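Local coordinates for peptidase M16 domain protein (Alicyclobacillus acidocaldarius subsp. acidocaldarius DSM 446, PDB 4XEA) that is probably a metal-dependent peptidase of the M16 (insulinase) family, hydrolysing peptide bonds at a site that here holds a nickel ion, at residues L410-D413 with N414-V417; Q333-L336 with A337-E341; M150-L153 with R154-H158. One frame throughout, in Å; residues are numbered along the deposited sequence.

Interaction 1. Residues L410-D413 with N414-V417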
loop_
_atom_site.group_PDB
_atom_site.type_symbol
_atom_site.label_atom_id
_atom_site.label_comp_id
_atom_site.label_asym_id
_atom_site.label_seq_id
_atom_site.Cartn_x
_atom_site.Cartn_y
_atom_site.Cartn_z
ATOM N N LEU A 410 4.515 -9.018 27.941
ATOM C CA LEU A 410 3.863 -10.145 27.296
ATOM C C LEU A 410 3.633 -11.253 28.334
ATOM O O LEU A 410 4.369 -12.245 28.358
ATOM C CB LEU A 410 4.663 -10.626 26.072
ATOM C CG LEU A 410 4.830 -9.549 24.969
ATOM C CD1 LEU A 410 5.628 -10.072 23.818
ATOM C CD2 LEU A 410 3.500 -8.987 24.482
ATOM N N ARG A 411 2.580 -11.078 29.142
ATOM C CA ARG A 411 2.269 -11.941 30.263
ATOM C C ARG A 411 0.936 -12.650 30.045
ATOM O O ARG A 411 0.310 -12.478 29.016
ATOM C CB ARG A 411 2.250 -11.131 31.578
ATOM C CG ARG A 411 3.473 -10.195 31.807
ATOM C CD ARG A 411 3.602 -9.729 33.281
ATOM N NE ARG A 411 2.294 -9.364 33.829
ATOM C CZ ARG A 411 1.695 -8.192 33.633
ATOM N NH1 ARG A 411 2.296 -7.237 32.938
ATOM N NH2 ARG A 411 0.489 -7.953 34.133
ATOM N N GLU A 412 0.502 -13.459 31.016
ATOM C CA GLU A 412 -0.800 -14.113 30.917
ATOM C C GLU A 412 -1.932 -13.307 31.535
ATOM O O GLU A 412 -3.060 -13.324 31.047
ATOM C CB GLU A 412 -0.727 -15.497 31.570
ATOM C CG GLU A 412 0.150 -16.406 30.728
ATOM C CD GLU A 412 -0.201 -17.849 30.899
ATOM O OE1 GLU A 412 0.182 -18.395 31.950
ATOM O OE2 GLU A 412 -0.861 -18.401 29.976
ATOM N N ASP A 413 -1.643 -12.566 32.583
ATOM C CA ASP A 413 -2.703 -11.875 33.317
ATOM C C ASP A 413 -3.127 -10.538 32.667
ATOM O O ASP A 413 -4.159 -9.978 33.050
ATOM C CB ASP A 413 -2.311 -11.663 34.772
ATOM C CG ASP A 413 -0.919 -11.107 34.904
ATOM O OD1 ASP A 413 -0.001 -11.879 35.249
ATOM O OD2 ASP A 413 -0.727 -9.926 34.623
ATOM N N ASN A 414 -2.391 -10.051 31.674
ATOM C CA ASN A 414 -2.837 -8.843 30.961
ATOM C C ASN A 414 -3.256 -9.129 29.518
ATOM O O ASN A 414 -3.260 -8.221 28.659
ATOM C CB ASN A 414 -1.763 -7.721 31.020
ATOM C CG ASN A 414 -0.503 -8.078 30.217
ATOM O OD1 ASN A 414 -0.142 -9.255 30.137
ATOM N ND2 ASN A 414 0.211 -7.051 29.678
HETATM N N MSE A 415 -3.621 -10.377 29.263
HETATM C CA MSE A 415 -3.816 -10.891 27.927
HETATM C C MSE A 415 -5.297 -11.114 27.656
HETATM O O MSE A 415 -6.023 -11.494 28.529
HETATM C CB MSE A 415 -3.042 -12.212 27.742
HETATM C CG MSE A 415 -3.149 -12.828 26.394
HETATM SE SE MSE A 415 -2.315 -14.549 26.204
HETATM C CE MSE A 415 -3.347 -15.620 27.508
ATOM N N VAL A 416 -5.714 -10.832 26.415
ATOM C CA VAL A 416 -7.072 -11.043 25.960
ATOM C C VAL A 416 -6.956 -11.909 24.727
ATOM O O VAL A 416 -6.096 -11.661 23.840
ATOM C CB VAL A 416 -7.787 -9.728 25.557
ATOM C CG1 VAL A 416 -9.197 -10.035 25.041
ATOM C CG2 VAL A 416 -7.825 -8.793 26.732
ATOM N N VAL A 417 -7.758 -12.950 24.664
ATOM C CA VAL A 417 -7.775 -13.815 23.468
ATOM C C VAL A 417 -9.177 -13.710 22.900
ATOM O O VAL A 417 -10.139 -14.047 23.608
ATOM C CB VAL A 417 -7.473 -15.296 23.767
ATOM C CG1 VAL A 417 -7.351 -16.150 22.477
ATOM C CG2 VAL A 417 -6.220 -15.467 24.587
#

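Interaction 2. Residues Q333-L336 with A337-E341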
loop_
_atom_site.group_PDB
_atom_site.type_symbol
_atom_site.label_atom_id
_atom_site.label_comp_id
_atom_site.label_asym_id
_atom_site.label_seq_id
_atom_site.Cartn_x
_atom_site.Cartn_y
_atom_site.Cartn_z
ATOM N N GLN A 333 0.331 -19.168 22.977
ATOM C CA GLN A 333 0.575 -19.223 24.409
ATOM C C GLN A 333 1.733 -20.165 24.779
ATOM O O GLN A 333 2.497 -19.858 25.683
ATOM C CB GLN A 333 -0.699 -19.649 25.153
ATOM C CG GLN A 333 -1.836 -18.616 25.016
ATOM C CD GLN A 333 -3.149 -19.075 25.642
ATOM O OE1 GLN A 333 -3.210 -19.347 26.838
ATOM N NE2 GLN A 333 -4.210 -19.139 24.829
ATOM N N SER A 334 1.872 -21.293 24.082
ATOM C CA SER A 334 2.996 -22.211 24.321
ATOM C C SER A 334 4.327 -21.612 23.955
ATOM O O SER A 334 5.279 -21.707 24.722
ATOM C CB SER A 334 2.843 -23.468 23.489
ATOM O OG SER A 334 1.902 -24.314 24.077
ATOM N N HIS A 335 4.385 -21.043 22.742
ATOM C CA HIS A 335 5.545 -20.309 22.262
ATOM C C HIS A 335 5.989 -19.301 23.321
ATOM O O HIS A 335 7.121 -19.355 23.782
ATOM C CB HIS A 335 5.190 -19.632 20.924
ATOM C CG HIS A 335 6.318 -18.887 20.274
ATOM N ND1 HIS A 335 7.579 -19.417 20.115
ATOM C CD2 HIS A 335 6.344 -17.668 19.678
ATOM C CE1 HIS A 335 8.344 -18.543 19.482
ATOM N NE2 HIS A 335 7.616 -17.476 19.198
ATOM N N LEU A 336 5.074 -18.425 23.755
ATOM C CA LEU A 336 5.402 -17.410 24.755
ATOM C C LEU A 336 5.794 -18.010 26.098
ATOM O O LEU A 336 6.671 -17.474 26.761
ATOM C CB LEU A 336 4.258 -16.392 24.936
ATOM C CG LEU A 336 3.944 -15.552 23.682
ATOM C CD1 LEU A 336 2.756 -14.605 23.936
ATOM C CD2 LEU A 336 5.139 -14.756 23.181
ATOM N N ALA A 337 5.169 -19.119 26.488
ATOM C CA ALA A 337 5.507 -19.777 27.764
ATOM C C ALA A 337 6.943 -20.294 27.746
ATOM O O ALA A 337 7.645 -20.256 28.759
ATOM C CB ALA A 337 4.517 -20.945 28.088
ATOM N N ARG A 338 7.389 -20.776 26.590
ATOM C CA ARG A 338 8.774 -21.251 26.457
ATOM C C ARG A 338 9.776 -20.099 26.483
ATOM O O ARG A 338 10.808 -20.197 27.145
ATOM C CB ARG A 338 8.961 -22.105 25.207
ATOM C CG ARG A 338 8.672 -23.577 25.474
ATOM C CD ARG A 338 8.617 -24.375 24.193
ATOM N NE ARG A 338 7.534 -23.900 23.331
ATOM C CZ ARG A 338 7.238 -24.419 22.141
ATOM N NH1 ARG A 338 6.226 -23.902 21.435
ATOM N NH2 ARG A 338 7.950 -25.449 21.660
ATOM N N VAL A 339 9.475 -19.011 25.778
ATOM C CA VAL A 339 10.363 -17.862 25.782
ATOM C C VAL A 339 10.401 -17.239 27.186
ATOM O O VAL A 339 11.424 -16.740 27.614
ATOM C CB VAL A 339 9.937 -16.801 24.732
ATOM C CG1 VAL A 339 10.777 -15.543 24.875
ATOM C CG2 VAL A 339 10.016 -17.375 23.291
ATOM N N ARG A 340 9.257 -17.254 27.873
ATOM C CA ARG A 340 9.131 -16.746 29.230
ATOM C C ARG A 340 10.005 -17.541 30.204
ATOM O O ARG A 340 10.652 -16.949 31.058
ATOM C CB ARG A 340 7.655 -16.786 29.659
ATOM C CG ARG A 340 7.356 -16.144 30.991
ATOM C CD ARG A 340 5.845 -16.022 31.246
ATOM N NE ARG A 340 5.130 -15.282 30.201
ATOM C CZ ARG A 340 4.166 -15.771 29.426
ATOM N NH1 ARG A 340 3.736 -17.030 29.529
ATOM N NH2 ARG A 340 3.617 -14.990 28.519
ATOM N N GLU A 341 10.015 -18.867 30.058
ATOM C CA GLU A 341 10.852 -19.773 30.847
ATOM C C GLU A 341 12.334 -19.665 30.460
ATOM O O GLU A 341 13.208 -19.616 31.337
ATOM C CB GLU A 341 10.361 -21.234 30.653
ATOM C CG GLU A 341 11.228 -22.360 31.294
ATOM C CD GLU A 341 11.166 -23.711 30.538
ATOM O OE1 GLU A 341 10.444 -23.805 29.505
ATOM O OE2 GLU A 341 11.863 -24.676 30.975
HETATM O O HOH W 1 1.880 -18.152 27.407
#

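Interaction 3. Residues M150-L153 with R154-H158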
loop_
_atom_site.group_PDB
_atom_site.type_symbol
_atom_site.label_atom_id
_atom_site.label_comp_id
_atom_site.label_asym_id
_atom_site.label_seq_id
_atom_site.Cartn_x
_atom_site.Cartn_y
_atom_site.Cartn_z
HETATM N N MSE A 150 -12.461 -4.087 17.539
HETATM C CA MSE A 150 -13.205 -3.346 18.566
HETATM C C MSE A 150 -13.651 -4.274 19.708
HETATM O O MSE A 150 -13.670 -3.843 20.851
HETATM C CB MSE A 150 -14.381 -2.524 17.986
HETATM C CG MSE A 150 -13.927 -1.232 17.197
HETATM SE SE MSE A 150 -12.615 -0.058 18.052
HETATM C CE MSE A 150 -13.476 0.031 19.821
ATOM N N GLU A 151 -13.922 -5.542 19.404
ATOM C CA GLU A 151 -14.287 -6.523 20.463
ATOM C C GLU A 151 -13.097 -6.728 21.436
ATOM O O GLU A 151 -13.270 -6.721 22.633
ATOM C CB GLU A 151 -14.747 -7.862 19.870
ATOM C CG GLU A 151 -16.120 -7.852 19.208
ATOM C CD GLU A 151 -17.243 -7.325 20.124
ATOM O OE1 GLU A 151 -17.139 -7.446 21.376
ATOM O OE2 GLU A 151 -18.225 -6.779 19.565
ATOM N N LEU A 152 -11.896 -6.824 20.887
ATOM C CA LEU A 152 -10.666 -6.927 21.695
ATOM C C LEU A 152 -10.519 -5.719 22.632
ATOM O O LEU A 152 -10.397 -5.874 23.875
ATOM C CB LEU A 152 -9.481 -7.095 20.739
ATOM C CG LEU A 152 -8.037 -7.238 21.242
ATOM C CD1 LEU A 152 -7.582 -5.946 21.844
ATOM C CD2 LEU A 152 -7.935 -8.360 22.181
ATOM N N LEU A 153 -10.623 -4.511 22.076
ATOM C CA LEU A 153 -10.531 -3.300 22.890
ATOM C C LEU A 153 -11.585 -3.206 23.970
ATOM O O LEU A 153 -11.275 -2.771 25.138
ATOM C CB LEU A 153 -10.535 -2.034 22.021
ATOM C CG LEU A 153 -9.325 -1.801 21.096
ATOM C CD1 LEU A 153 -9.416 -0.433 20.328
ATOM C CD2 LEU A 153 -8.027 -1.804 21.893
ATOM N N ARG A 154 -12.813 -3.569 23.603
ATOM C CA ARG A 154 -13.929 -3.546 24.517
ATOM C C ARG A 154 -13.716 -4.574 25.664
ATOM O O ARG A 154 -14.073 -4.305 26.802
ATOM C CB ARG A 154 -15.271 -3.812 23.839
ATOM C CG ARG A 154 -15.913 -2.562 23.212
ATOM C CD ARG A 154 -17.394 -2.777 22.801
ATOM N NE ARG A 154 -17.628 -3.590 21.602
ATOM C CZ ARG A 154 -17.633 -3.142 20.337
ATOM N NH1 ARG A 154 -17.901 -3.988 19.340
ATOM N NH2 ARG A 154 -17.351 -1.871 20.047
ATOM N N ALA A 155 -13.093 -5.693 25.334
ATOM C CA ALA A 155 -12.752 -6.705 26.339
ATOM C C ALA A 155 -11.571 -6.221 27.225
ATOM O O ALA A 155 -11.574 -6.379 28.464
ATOM C CB ALA A 155 -12.438 -8.035 25.640
HETATM N N MSE A 156 -10.574 -5.616 26.592
HETATM C CA MSE A 156 -9.364 -5.206 27.272
HETATM C C MSE A 156 -9.549 -4.038 28.265
HETATM O O MSE A 156 -8.999 -4.079 29.371
HETATM C CB MSE A 156 -8.288 -4.877 26.235
HETATM C CG MSE A 156 -6.974 -4.394 26.759
HETATM SE SE MSE A 156 -5.594 -4.216 25.387
HETATM C CE MSE A 156 -5.352 -5.992 24.985
ATOM N N TYR A 157 -10.321 -3.030 27.860
ATOM C CA TYR A 157 -10.382 -1.758 28.557
ATOM C C TYR A 157 -11.693 -1.633 29.330
ATOM O O TYR A 157 -12.774 -1.869 28.804
ATOM C CB TYR A 157 -10.131 -0.560 27.570
ATOM C CG TYR A 157 -8.711 -0.450 27.181
ATOM C CD1 TYR A 157 -7.778 0.175 28.018
ATOM C CD2 TYR A 157 -8.240 -1.033 26.000
ATOM C CE1 TYR A 157 -6.410 0.269 27.662
ATOM C CE2 TYR A 157 -6.889 -0.942 25.645
ATOM C CZ TYR A 157 -5.983 -0.338 26.485
ATOM O OH TYR A 157 -4.686 -0.329 26.117
ATOM N N HIS A 158 -11.591 -1.262 30.610
ATOM C CA HIS A 158 -12.753 -1.036 31.435
ATOM C C HIS A 158 -13.431 0.312 31.168
ATOM O O HIS A 158 -14.657 0.378 31.145
ATOM C CB HIS A 158 -12.389 -1.052 32.933
ATOM C CG HIS A 158 -11.856 -2.363 33.424
ATOM N ND1 HIS A 158 -12.485 -3.103 34.402
ATOM C CD2 HIS A 158 -10.722 -3.029 33.117
ATOM C CE1 HIS A 158 -11.784 -4.200 34.629
ATOM N NE2 HIS A 158 -10.722 -4.187 33.844
#

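Interaction 1. Residues L410-D413 with N414-V417
Arg411 and Asn414 are brought face to face by their torsions: in Asn414, CG lies between the backbone N and the carbonyl carbon (chi1 68°), which carries the amide to the Arg411 side chain, while the Arg411 chain bends at chi3 (-43°) to swing its guanidinium across it. The two flat groups stack with planes 17° apart, Asn414 CG sitting 3.7 Å above the guanidinium plane and offset toward its rim. On the same amide, OD1 of Asn414 touches Arg411 CB at 3.4 Å and accepts a weak hydrogen bond from Arg411 N, also 3.4 Å long. ND2 donates to the backbone carbonyls of His409 and Lys258, which should fix the rotation of the amide. Asp413 lies near the guanidinium edge; its OD2 is modelled implausibly close to Arg411 NH2, so the length of that salt bridge is doubtful. The backbone forms a type I beta turn from Glu412 to Met415, closed by a weak bond from Met415 N to Glu412 O (3.5 Å), and Met415 CB packs 3.5 Å from the same oxygen. This turn joins helix 399-409 to strand 415-422, which lies between strands 241-246 and 252-258 of a mixed sheet; Met415 packs on strand 252-258 and on Gln333 of helix 325-342, whereas Val416 meets helix 144-156.

Interaction 2. Residues Q333-L336 with A337-E341
Arg340 folds its guanidinium back over the backbone of the preceding turn, one face lying above Leu336 O, which sits 4.0 Å from the plane and over its centre. The chain leaves with CG anti to the backbone N (chi1 -173°) and bends at chi3, bringing NH2 to 3.9 Å from Leu336 CB. NH1 donates to a water at 3.0 Å, and this water in turn donates to Gln333 O at 2.5 Å, an oxygen that also accepts the backbone bond from Ala337 N. The partner of NH2 is the Leu410 carbonyl. These residues are part of helix 325-342, and regular i to i+4 bonds run through them, among them Arg340 N to Leu336 O at 2.8 Å. Arg338 curls back as well: NE reaches Ser334 O at 3.4 Å in a weak but fairly straight bond (165°), with that oxygen near the guanidinium plane, and the same carbonyl takes the backbone N of Arg338. Val339 CG2 approaches the His335 ring at 4.3 Å from CE1; the ring also stacks on Phe289 and donates from NE2 to the carbonyl of Leu282. Leu336 and Val339 pack against Phe406 of helix 399-409.

Interaction 3. Residues M150-L153 with R154-H158
Four i to i+4 backbone bonds run from Met150 O to Arg154 N through Leu153 O to Tyr157 N, the shortest, Met156 N to Leu152 O, at 2.7 Å. Arg154 bends back at chi3 (-74°) and lays its guanidinium over Met150 O, which stands 4.0 Å off the plane and over its centre, while NH2 comes to 3.7 Å from Met150 CB. At the edge of the same group, NH1 makes a salt bridge to Glu151 OE2 at 2.8 Å. The acceptor is almost in the guanidinium plane, but NH1 approaches OE2 from above the carboxylate plane, 68° out of it. OE2 also pairs with Arg147, so it is shared by two arginines whose nearby like charges it probably offsets. This is the C-terminal end of helix 144-156, where Tyr157 is the first residue to leave helical geometry yet still donates the last of the four bonds. Among the buried side chains, Leu152 CD1 meets the selenomethionine methyl CE of Met156 at 3.9 Å, the two chains side by side. Leu153 likewise runs beside Tyr157, with Leu153 CD2 4.0 Å from Tyr157 CE2. Val416 of strand 415-422 packs on Leu152, Ala155 and Met156.

Interaction 1 stands between the other two and touches both. Toward interaction 2, whose centre lies 12 Å away, Leu410 O is 2.9 Å from Arg340 NH2, a probable hydrogen bond joining the end of helix 399-409 to helix 325-342; Met415 CE packs nearby on Gln333 OE1 at 3.8 Å. Toward interaction 3, centred 13 Å off, the link is apolar, with Val416 CG1 3.5 Å from Leu152 CD2. Interactions 2 and 3 do not meet, their nearest atoms being about 12 Å apart. The nickel site of His61, His65 and Glu136 takes no part in these contacts: the Met150 side chain of interaction 3 lies about 14 Å from the nickel ion.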